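Local coordinates for proto-oncogene tyrosine-protein kinase receptor Ret (Danio rerio, PDB 7AMK) that is a receptor tyrosine kinase whose cadherin-like ectodomain probably recognises GDNF-family ligands held by GFR-alpha co-receptors, at residues A[228-242]-A[256-268]. The protein carries 4 engineered substitutions. Residues are numbered along the deposited sequence; the frame is centred on the assembly and turned at random.
Engineered in segment 228-242: Q237 (natural residue Asn). With CA (calcium ion), chain M; CA (calcium ion), chain N; CA (calcium ion), chain L.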
ATOM      1  N   ASP A 228     -24.919 -25.162   1.745  1.00 21.12           N
ATOM      2  CA  ASP A 228     -24.637 -24.646   0.420  1.00 20.79           C
ATOM      3  C   ASP A 228     -23.886 -25.686  -0.385  1.00 21.98           C
ATOM      4  O   ASP A 228     -23.095 -26.466   0.146  1.00 22.25           O
ATOM      5  CB  ASP A 228     -23.793 -23.371   0.530  1.00 21.48           C
ATOM      6  CG  ASP A 228     -23.619 -22.668  -0.773  1.00 22.65           C
ATOM      7  OD1 ASP A 228     -24.628 -22.250  -1.340  1.00 22.31           O
ATOM      8  OD2 ASP A 228     -22.469 -22.502  -1.216  1.00 24.04           O
ATOM      9  N   GLU A 229     -24.114 -25.677  -1.686  1.00 22.01           N
ATOM     10  CA  GLU A 229     -23.241 -26.401  -2.591  1.00 23.83           C
ATOM     11  C   GLU A 229     -22.793 -25.443  -3.685  1.00 20.07           C
ATOM     12  O   GLU A 229     -23.321 -24.340  -3.824  1.00 19.50           O
ATOM     13  CB  GLU A 229     -23.927 -27.644  -3.162  1.00 23.37           C
ATOM     14  CG  GLU A 229     -24.907 -27.373  -4.234  1.00 29.20           C
ATOM     15  CD  GLU A 229     -25.429 -28.668  -4.854  1.00 45.03           C
ATOM     16  OE1 GLU A 229     -25.068 -29.746  -4.336  1.00 45.70           O
ATOM     17  OE2 GLU A 229     -26.194 -28.617  -5.852  1.00 37.75           O
ATOM     18  N   ASP A 230     -21.793 -25.863  -4.452  1.00 26.51           N
ATOM     19  CA  ASP A 230     -21.184 -25.015  -5.475  1.00 22.96           C
ATOM     20  C   ASP A 230     -22.061 -25.129  -6.716  1.00 21.56           C
ATOM     21  O   ASP A 230     -21.914 -26.037  -7.530  1.00 22.95           O
ATOM     22  CB  ASP A 230     -19.732 -25.433  -5.723  1.00 21.04           C
ATOM     23  CG  ASP A 230     -19.016 -24.572  -6.788  1.00 21.05           C
ATOM     24  OD1 ASP A 230     -19.569 -23.576  -7.293  1.00 20.66           O
ATOM     25  OD2 ASP A 230     -17.869 -24.926  -7.117  1.00 21.68           O
ATOM     26  N   ASP A 231     -23.015 -24.206  -6.846  1.00 21.21           N
ATOM     27  CA  ASP A 231     -23.956 -24.259  -7.962  1.00 25.21           C
ATOM     28  C   ASP A 231     -24.073 -22.904  -8.653  1.00 23.01           C
ATOM     29  O   ASP A 231     -25.075 -22.641  -9.327  1.00 23.58           O
ATOM     30  CB  ASP A 231     -25.337 -24.776  -7.501  1.00 25.74           C
ATOM     31  CG  ASP A 231     -26.052 -23.809  -6.519  1.00 21.78           C
ATOM     32  OD1 ASP A 231     -25.478 -22.772  -6.128  1.00 21.97           O
ATOM     33  OD2 ASP A 231     -27.211 -24.093  -6.155  1.00 22.18           O
ATOM     34  N   ASN A 232     -23.074 -22.042  -8.488  1.00 21.53           N
ATOM     35  CA  ASN A 232     -23.030 -20.754  -9.160  1.00 21.71           C
ATOM     36  C   ASN A 232     -21.633 -20.537  -9.717  1.00 21.66           C
ATOM     37  O   ASN A 232     -20.646 -20.740  -9.009  1.00 20.74           O
ATOM     38  CB  ASN A 232     -23.412 -19.613  -8.214  1.00 20.74           C
ATOM     39  CG  ASN A 232     -24.877 -19.660  -7.810  1.00 24.45           C
ATOM     40  OD1 ASN A 232     -25.734 -19.083  -8.481  1.00 22.98           O
ATOM     41  ND2 ASN A 232     -25.169 -20.354  -6.711  1.00 21.68           N
ATOM     42  N   SER A 233     -21.558 -20.150 -10.999  1.00 22.92           N
ATOM     43  CA  SER A 233     -20.249 -19.906 -11.569  1.00 24.28           C
ATOM     44  C   SER A 233     -19.767 -18.497 -11.251  1.00 28.05           C
ATOM     45  O   SER A 233     -20.571 -17.583 -11.054  1.00 22.45           O
ATOM     46  CB  SER A 233     -20.277 -20.095 -13.076  1.00 27.48           C
ATOM     47  OG  SER A 233     -21.311 -19.326 -13.645  1.00 30.66           O
ATOM     48  N   PRO A 234     -18.451 -18.321 -11.183  1.00 23.91           N
ATOM     49  CA  PRO A 234     -17.893 -16.989 -10.965  1.00 21.01           C
ATOM     50  C   PRO A 234     -18.128 -16.087 -12.162  1.00 22.29           C
ATOM     51  O   PRO A 234     -18.325 -16.542 -13.285  1.00 26.34           O
ATOM     52  CB  PRO A 234     -16.410 -17.270 -10.760  1.00 20.58           C
ATOM     53  CG  PRO A 234     -16.176 -18.546 -11.505  1.00 22.63           C
ATOM     54  CD  PRO A 234     -17.408 -19.351 -11.278  1.00 21.81           C
ATOM     55  N   TYR A 235     -18.124 -14.780 -11.904  1.00 22.60           N
ATOM     56  CA  TYR A 235     -18.375 -13.799 -12.960  1.00 23.53           C
ATOM     57  C   TYR A 235     -17.722 -12.471 -12.585  1.00 26.27           C
ATOM     58  O   TYR A 235     -17.469 -12.170 -11.404  1.00 21.99           O
ATOM     59  CB  TYR A 235     -19.875 -13.586 -13.206  1.00 24.64           C
ATOM     60  CG  TYR A 235     -20.625 -13.013 -11.997  1.00 24.29           C
ATOM     61  CD1 TYR A 235     -21.129 -13.852 -11.012  1.00 23.34           C
ATOM     62  CD2 TYR A 235     -20.828 -11.637 -11.849  1.00 24.46           C
ATOM     63  CE1 TYR A 235     -21.828 -13.334  -9.889  1.00 28.43           C
ATOM     64  CE2 TYR A 235     -21.517 -11.118 -10.741  1.00 28.33           C
ATOM     65  CZ  TYR A 235     -22.012 -11.969  -9.770  1.00 23.30           C
ATOM     66  OH  TYR A 235     -22.687 -11.465  -8.681  1.00 25.24           O
ATOM     67  N   VAL A 236     -17.483 -11.676 -13.592  1.00 24.51           N
ATOM     68  CA  VAL A 236     -16.962 -10.334 -13.392  1.00 29.06           C
ATOM     69  C   VAL A 236     -18.110  -9.356 -13.525  1.00 33.44           C
ATOM     70  O   VAL A 236     -19.119  -9.624 -14.191  1.00 31.27           O
ATOM     71  CB  VAL A 236     -15.831  -9.993 -14.382  1.00 31.10           C
ATOM     72  CG1 VAL A 236     -14.605 -10.797 -14.037  1.00 27.63           C
ATOM     73  CG2 VAL A 236     -16.283 -10.309 -15.789  1.00 30.82           C
ATOM     74  N   GLN A 237     -17.967  -8.227 -12.856  1.00 33.93           N
ATOM     75  CA  GLN A 237     -18.920  -7.139 -12.942  1.00 35.00           C
ATOM     76  C   GLN A 237     -18.245  -6.040 -13.747  1.00 48.40           C
ATOM     77  O   GLN A 237     -17.240  -5.466 -13.310  1.00 49.71           O
ATOM     78  CB  GLN A 237     -19.340  -6.670 -11.556  1.00 39.01           C
ATOM     79  CG  GLN A 237     -20.539  -5.750 -11.566  1.00 49.64           C
ATOM     80  CD  GLN A 237     -21.368  -5.874 -10.305  1.00 58.77           C
ATOM     81  OE1 GLN A 237     -21.036  -6.658  -9.412  1.00 55.79           O
ATOM     82  NE2 GLN A 237     -22.457  -5.104 -10.222  1.00 58.52           N
ATOM     83  N   GLY A 238     -18.762  -5.791 -14.930  1.00 50.19           N
ATOM     84  CA  GLY A 238     -18.185  -4.779 -15.804  1.00 51.34           C
ATOM     85  C   GLY A 238     -17.102  -5.376 -16.690  1.00 57.48           C
ATOM     86  O   GLY A 238     -17.387  -6.250 -17.512  1.00 62.67           O
ATOM     87  N   THR A 239     -15.869  -4.907 -16.518  1.00 48.27           N
ATOM     88  CA  THR A 239     -14.772  -5.321 -17.380  1.00 45.76           C
ATOM     89  C   THR A 239     -14.114  -6.593 -16.861  1.00 43.61           C
ATOM     90  O   THR A 239     -14.145  -6.893 -15.663  1.00 40.73           O
ATOM     91  CB  THR A 239     -13.723  -4.215 -17.493  1.00 35.71           C
ATOM     92  OG1 THR A 239     -12.624  -4.685 -18.273  1.00 44.25           O
ATOM     93  CG2 THR A 239     -13.205  -3.819 -16.113  1.00 39.69           C
ATOM     94  N   ASP A 240     -13.524  -7.346 -17.782  1.00 38.71           N
ATOM     95  CA  ASP A 240     -12.650  -8.447 -17.424  1.00 40.34           C
ATOM     96  C   ASP A 240     -11.190  -8.103 -17.651  1.00 36.76           C
ATOM     97  O   ASP A 240     -10.328  -8.980 -17.534  1.00 38.12           O
ATOM     98  CB  ASP A 240     -13.020  -9.715 -18.201  1.00 40.25           C
ATOM     99  CG  ASP A 240     -12.856  -9.560 -19.715  1.00 51.18           C
ATOM    100  OD1 ASP A 240     -11.786  -9.100 -20.173  1.00 46.71           O
ATOM    101  OD2 ASP A 240     -13.799  -9.931 -20.449  1.00 52.53           O
ATOM    102  N   THR A 241     -10.892  -6.846 -17.957  1.00 39.50           N
ATOM    103  CA  THR A 241      -9.554  -6.419 -18.335  1.00 44.56           C
ATOM    104  C   THR A 241      -9.122  -5.235 -17.482  1.00 37.41           C
ATOM    105  O   THR A 241      -9.907  -4.327 -17.208  1.00 45.49           O
ATOM    106  CB  THR A 241      -9.498  -6.040 -19.824  1.00 41.11           C
ATOM    107  OG1 THR A 241      -9.722  -7.215 -20.614  1.00 39.79           O
ATOM    108  CG2 THR A 241      -8.142  -5.431 -20.182  1.00 38.76           C
ATOM    109  N   GLU A 242      -7.871  -5.252 -17.064  1.00 39.83           N
ATOM    110  CA  GLU A 242      -7.301  -4.186 -16.262  1.00 45.15           C
ATOM    111  C   GLU A 242      -6.065  -3.669 -16.984  1.00 45.23           C
ATOM    112  O   GLU A 242      -5.185  -4.454 -17.356  1.00 34.26           O
ATOM    113  CB  GLU A 242      -6.964  -4.695 -14.858  1.00 44.65           C
ATOM    114  CG  GLU A 242      -6.380  -3.644 -13.930  1.00 48.65           C
ATOM    115  CD  GLU A 242      -7.408  -2.628 -13.482  1.00 56.54           C
ATOM    116  OE1 GLU A 242      -8.513  -2.597 -14.070  1.00 64.37           O
ATOM    117  OE2 GLU A 242      -7.109  -1.866 -12.538  1.00 60.00           O
ATOM    118  N   PHE A 256      -0.104  -3.569  -9.000  1.00 34.11           N
ATOM    119  CA  PHE A 256      -0.317  -2.660 -10.116  1.00 44.42           C
ATOM    120  C   PHE A 256      -1.718  -2.719 -10.704  1.00 47.80           C
ATOM    121  O   PHE A 256      -2.031  -1.910 -11.585  1.00 50.29           O
ATOM    122  CB  PHE A 256       0.710  -2.937 -11.227  1.00 37.23           C
ATOM    123  CG  PHE A 256       2.101  -2.516 -10.868  1.00 43.93           C
ATOM    124  CD1 PHE A 256       2.934  -3.360 -10.151  1.00 46.66           C
ATOM    125  CD2 PHE A 256       2.570  -1.271 -11.228  1.00 42.29           C
ATOM    126  CE1 PHE A 256       4.219  -2.970  -9.806  1.00 42.91           C
ATOM    127  CE2 PHE A 256       3.848  -0.878 -10.894  1.00 44.51           C
ATOM    128  CZ  PHE A 256       4.675  -1.733 -10.178  1.00 48.82           C
ATOM    129  N   GLY A 257      -2.559  -3.645 -10.256  1.00 42.01           N
ATOM    130  CA  GLY A 257      -3.886  -3.782 -10.817  1.00 42.21           C
ATOM    131  C   GLY A 257      -4.699  -4.718  -9.963  1.00 41.05           C
ATOM    132  O   GLY A 257      -4.156  -5.570  -9.252  1.00 40.09           O
ATOM    133  N   THR A 258      -6.013  -4.545 -10.027  1.00 32.84           N
ATOM    134  CA  THR A 258      -6.894  -5.379  -9.227  1.00 39.41           C
ATOM    135  C   THR A 258      -8.146  -5.697 -10.021  1.00 38.45           C
ATOM    136  O   THR A 258      -8.827  -4.784 -10.499  1.00 36.53           O
ATOM    137  CB  THR A 258      -7.259  -4.694  -7.908  1.00 42.89           C
ATOM    138  OG1 THR A 258      -6.048  -4.341  -7.215  1.00 49.00           O
ATOM    139  CG2 THR A 258      -8.098  -5.630  -7.038  1.00 35.23           C
ATOM    140  N   LEU A 259      -8.440  -6.988 -10.161  1.00 32.58           N
ATOM    141  CA  LEU A 259      -9.679  -7.456 -10.765  1.00 36.00           C
ATOM    142  C   LEU A 259     -10.482  -8.252  -9.740  1.00 28.04           C
ATOM    143  O   LEU A 259      -9.933  -9.075  -8.994  1.00 24.98           O
ATOM    144  CB  LEU A 259      -9.404  -8.302 -12.016  1.00 28.98           C
ATOM    145  CG  LEU A 259      -8.989  -7.568 -13.295  1.00 39.90           C
ATOM    146  CD1 LEU A 259      -8.641  -8.548 -14.409  1.00 33.11           C
ATOM    147  CD2 LEU A 259     -10.080  -6.613 -13.761  1.00 39.15           C
ATOM    148  N   PHE A 260     -11.784  -7.992  -9.711  1.00 25.44           N
ATOM    149  CA  PHE A 260     -12.711  -8.598  -8.767  1.00 29.05           C
ATOM    150  C   PHE A 260     -13.555  -9.635  -9.484  1.00 29.44           C
ATOM    151  O   PHE A 260     -14.087  -9.366 -10.566  1.00 26.46           O
ATOM    152  CB  PHE A 260     -13.620  -7.539  -8.130  1.00 32.37           C
ATOM    153  CG  PHE A 260     -12.890  -6.592  -7.222  1.00 33.62           C
ATOM    154  CD1 PHE A 260     -12.617  -6.948  -5.913  1.00 34.57           C
ATOM    155  CD2 PHE A 260     -12.449  -5.372  -7.687  1.00 27.75           C
ATOM    156  CE1 PHE A 260     -11.930  -6.082  -5.073  1.00 43.75           C
ATOM    157  CE2 PHE A 260     -11.762  -4.505  -6.861  1.00 37.97           C
ATOM    158  CZ  PHE A 260     -11.503  -4.860  -5.546  1.00 34.94           C
ATOM    159  N   VAL A 261     -13.676 -10.814  -8.878  1.00 21.88           N
ATOM    160  CA  VAL A 261     -14.521 -11.886  -9.383  1.00 21.66           C
ATOM    161  C   VAL A 261     -15.492 -12.250  -8.275  1.00 20.83           C
ATOM    162  O   VAL A 261     -15.101 -12.320  -7.106  1.00 26.69           O
ATOM    163  CB  VAL A 261     -13.683 -13.106  -9.836  1.00 21.18           C
ATOM    164  CG1 VAL A 261     -14.554 -14.354  -9.967  1.00 19.62           C
ATOM    165  CG2 VAL A 261     -12.945 -12.767 -11.141  1.00 20.60           C
ATOM    166  N   TYR A 262     -16.747 -12.461  -8.632  1.00 19.58           N
ATOM    167  CA  TYR A 262     -17.799 -12.704  -7.664  1.00 19.25           C
ATOM    168  C   TYR A 262     -18.387 -14.091  -7.849  1.00 19.90           C
ATOM    169  O   TYR A 262     -18.462 -14.613  -8.966  1.00 19.95           O
ATOM    170  CB  TYR A 262     -18.915 -11.652  -7.769  1.00 21.41           C
ATOM    171  CG  TYR A 262     -18.384 -10.239  -7.677  1.00 27.85           C
ATOM    172  CD1 TYR A 262     -17.916  -9.569  -8.810  1.00 30.72           C
ATOM    173  CD2 TYR A 262     -18.325  -9.577  -6.454  1.00 23.56           C
ATOM    174  CE1 TYR A 262     -17.416  -8.269  -8.718  1.00 34.18           C
ATOM    175  CE2 TYR A 262     -17.830  -8.301  -6.355  1.00 26.88           C
ATOM    176  CZ  TYR A 262     -17.377  -7.640  -7.477  1.00 31.82           C
ATOM    177  OH  TYR A 262     -16.888  -6.351  -7.340  1.00 35.29           O
ATOM    178  N   ASP A 263     -18.800 -14.687  -6.732  1.00 19.36           N
ATOM    179  CA  ASP A 263     -19.404 -16.018  -6.757  1.00 18.30           C
ATOM    180  C   ASP A 263     -20.482 -16.048  -5.681  1.00 19.22           C
ATOM    181  O   ASP A 263     -20.196 -15.777  -4.511  1.00 20.63           O
ATOM    182  CB  ASP A 263     -18.338 -17.103  -6.521  1.00 17.90           C
ATOM    183  CG  ASP A 263     -18.824 -18.502  -6.863  1.00 18.24           C
ATOM    184  OD1 ASP A 263     -19.930 -18.879  -6.452  1.00 22.49           O
ATOM    185  OD2 ASP A 263     -18.087 -19.236  -7.544  1.00 18.88           O
ATOM    186  N   ARG A 264     -21.721 -16.354  -6.073  1.00 20.17           N
ATOM    187  CA  ARG A 264     -22.817 -16.317  -5.111  1.00 20.65           C
ATOM    188  C   ARG A 264     -22.731 -17.419  -4.065  1.00 21.12           C
ATOM    189  O   ARG A 264     -23.371 -17.303  -3.011  1.00 24.02           O
ATOM    190  CB  ARG A 264     -24.155 -16.387  -5.841  1.00 19.67           C
ATOM    191  CG  ARG A 264     -24.365 -15.176  -6.726  1.00 21.78           C
ATOM    192  CD  ARG A 264     -25.766 -15.112  -7.319  1.00 37.46           C
ATOM    193  NE  ARG A 264     -25.904 -13.910  -8.144  1.00 46.16           N
ATOM    194  CZ  ARG A 264     -26.221 -12.704  -7.686  1.00 39.20           C
ATOM    195  NH1 ARG A 264     -26.482 -12.493  -6.404  1.00 32.00           N
ATOM    196  NH2 ARG A 264     -26.276 -11.682  -8.540  1.00 54.08           N
ATOM    197  N   ASP A 265     -21.963 -18.472  -4.327  1.00 17.81           N
ATOM    198  CA  ASP A 265     -21.758 -19.535  -3.354  1.00 17.53           C
ATOM    199  C   ASP A 265     -20.839 -19.073  -2.217  1.00 18.54           C
ATOM    200  O   ASP A 265     -19.994 -18.187  -2.381  1.00 19.40           O
ATOM    201  CB  ASP A 265     -21.159 -20.769  -4.026  1.00 17.81           C
ATOM    202  CG  ASP A 265     -22.039 -21.315  -5.127  1.00 20.91           C
ATOM    203  OD1 ASP A 265     -23.270 -21.364  -4.927  1.00 21.32           O
ATOM    204  OD2 ASP A 265     -21.514 -21.680  -6.205  1.00 21.30           O
ATOM    205  N   THR A 266     -21.013 -19.691  -1.055  1.00 20.15           N
ATOM    206  CA  THR A 266     -20.179 -19.441   0.113  1.00 21.18           C
ATOM    207  C   THR A 266     -18.905 -20.273   0.057  1.00 17.65           C
ATOM    208  O   THR A 266     -18.808 -21.273  -0.658  1.00 21.50           O
ATOM    209  CB  THR A 266     -20.929 -19.780   1.415  1.00 21.81           C
ATOM    210  OG1 THR A 266     -21.034 -21.201   1.542  1.00 24.33           O
ATOM    211  CG2 THR A 266     -22.323 -19.177   1.400  1.00 20.77           C
ATOM    212  N   THR A 267     -17.928 -19.846   0.844  1.00 20.37           N
ATOM    213  CA  THR A 267     -16.611 -20.428   0.943  1.00 26.00           C
ATOM    214  C   THR A 267     -16.184 -20.301   2.396  1.00 29.27           C
ATOM    215  O   THR A 267     -16.439 -19.261   3.022  1.00 25.21           O
ATOM    216  CB  THR A 267     -15.567 -19.717   0.066  1.00 22.18           C
ATOM    217  OG1 THR A 267     -16.024 -19.648  -1.290  1.00 25.02           O
ATOM    218  CG2 THR A 267     -14.245 -20.491   0.115  1.00 23.65           C
ATOM    219  N   PRO A 268     -15.527 -21.313   2.957  1.00 28.25           N
ATOM    220  CA  PRO A 268     -14.994 -21.160   4.313  1.00 25.02           C
ATOM    221  C   PRO A 268     -13.961 -20.038   4.351  1.00 33.76           C
ATOM    222  O   PRO A 268     -13.333 -19.695   3.343  1.00 29.05           O
ATOM    223  CB  PRO A 268     -14.373 -22.532   4.615  1.00 28.68           C
ATOM    224  CG  PRO A 268     -15.031 -23.475   3.620  1.00 31.57           C
ATOM    225  CD  PRO A 268     -15.240 -22.643   2.390  1.00 29.20           C
TER
HETATM  226 CA    CA M 602     -24.948 -22.566  -3.737  1.00 17.96          CA
HETATM  227 CA    CA N 603     -19.381 -21.257  -7.207  1.00 13.21          CA
HETATM  228 CA    CA L 601     -28.603 -22.626  -5.138  1.00 22.02          CA
HETATM  229  O   HOH W   1     -22.370 -16.514  -8.979  1.00 16.66           O
HETATM  230  O   HOH W   2     -15.801  -7.343 -11.568  1.00 29.17           O
HETATM  231  O   HOH W   3     -28.661 -21.309  -7.069  1.00 32.25           O
HETATM  232  O   HOH W   4     -30.219 -24.154  -5.823  1.00 21.76           O
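The carboxylate of D265 is split between two calcium ions, OD1 sharing one with D231 OD1 and OD2 another with D230 OD1, in the calcium-binding linker that joins cadherin-like domains 2 and 3 of RET. D228 and the backbone O of E229 also bind the first ion; the O of N232 and both oxygens of D263 grip the second. E142 and E196 complete the first site, and N277 and D341 the second. N232 fixes the bridging carboxylate twice: its backbone N meets the syn lone pair of D265 OD2 at 2.8 Å, while ND2 reaches OD1 at 166°, from above the carboxylate plane. With CG beside the backbone N (chi1 -68°), ND2 is turned to the same carboxylate that the backbone N grips. With an alanine at N232, D265 OD1 would probably lose this side-chain donor, leaving the carboxylate less firmly oriented between the ions. Beyond the metals the two segments meet as an antiparallel hydrogen-bonded pair: Y262 N donates to Y235 O, and Y235 N to Y262 O. P234 CB packs on V261 CG1 at 3.5 Å. On the sheet face bearing both tyrosines, Y262 CB sits over the Y235 ring, 4.0 Å from its centroid, in a CH-pi contact.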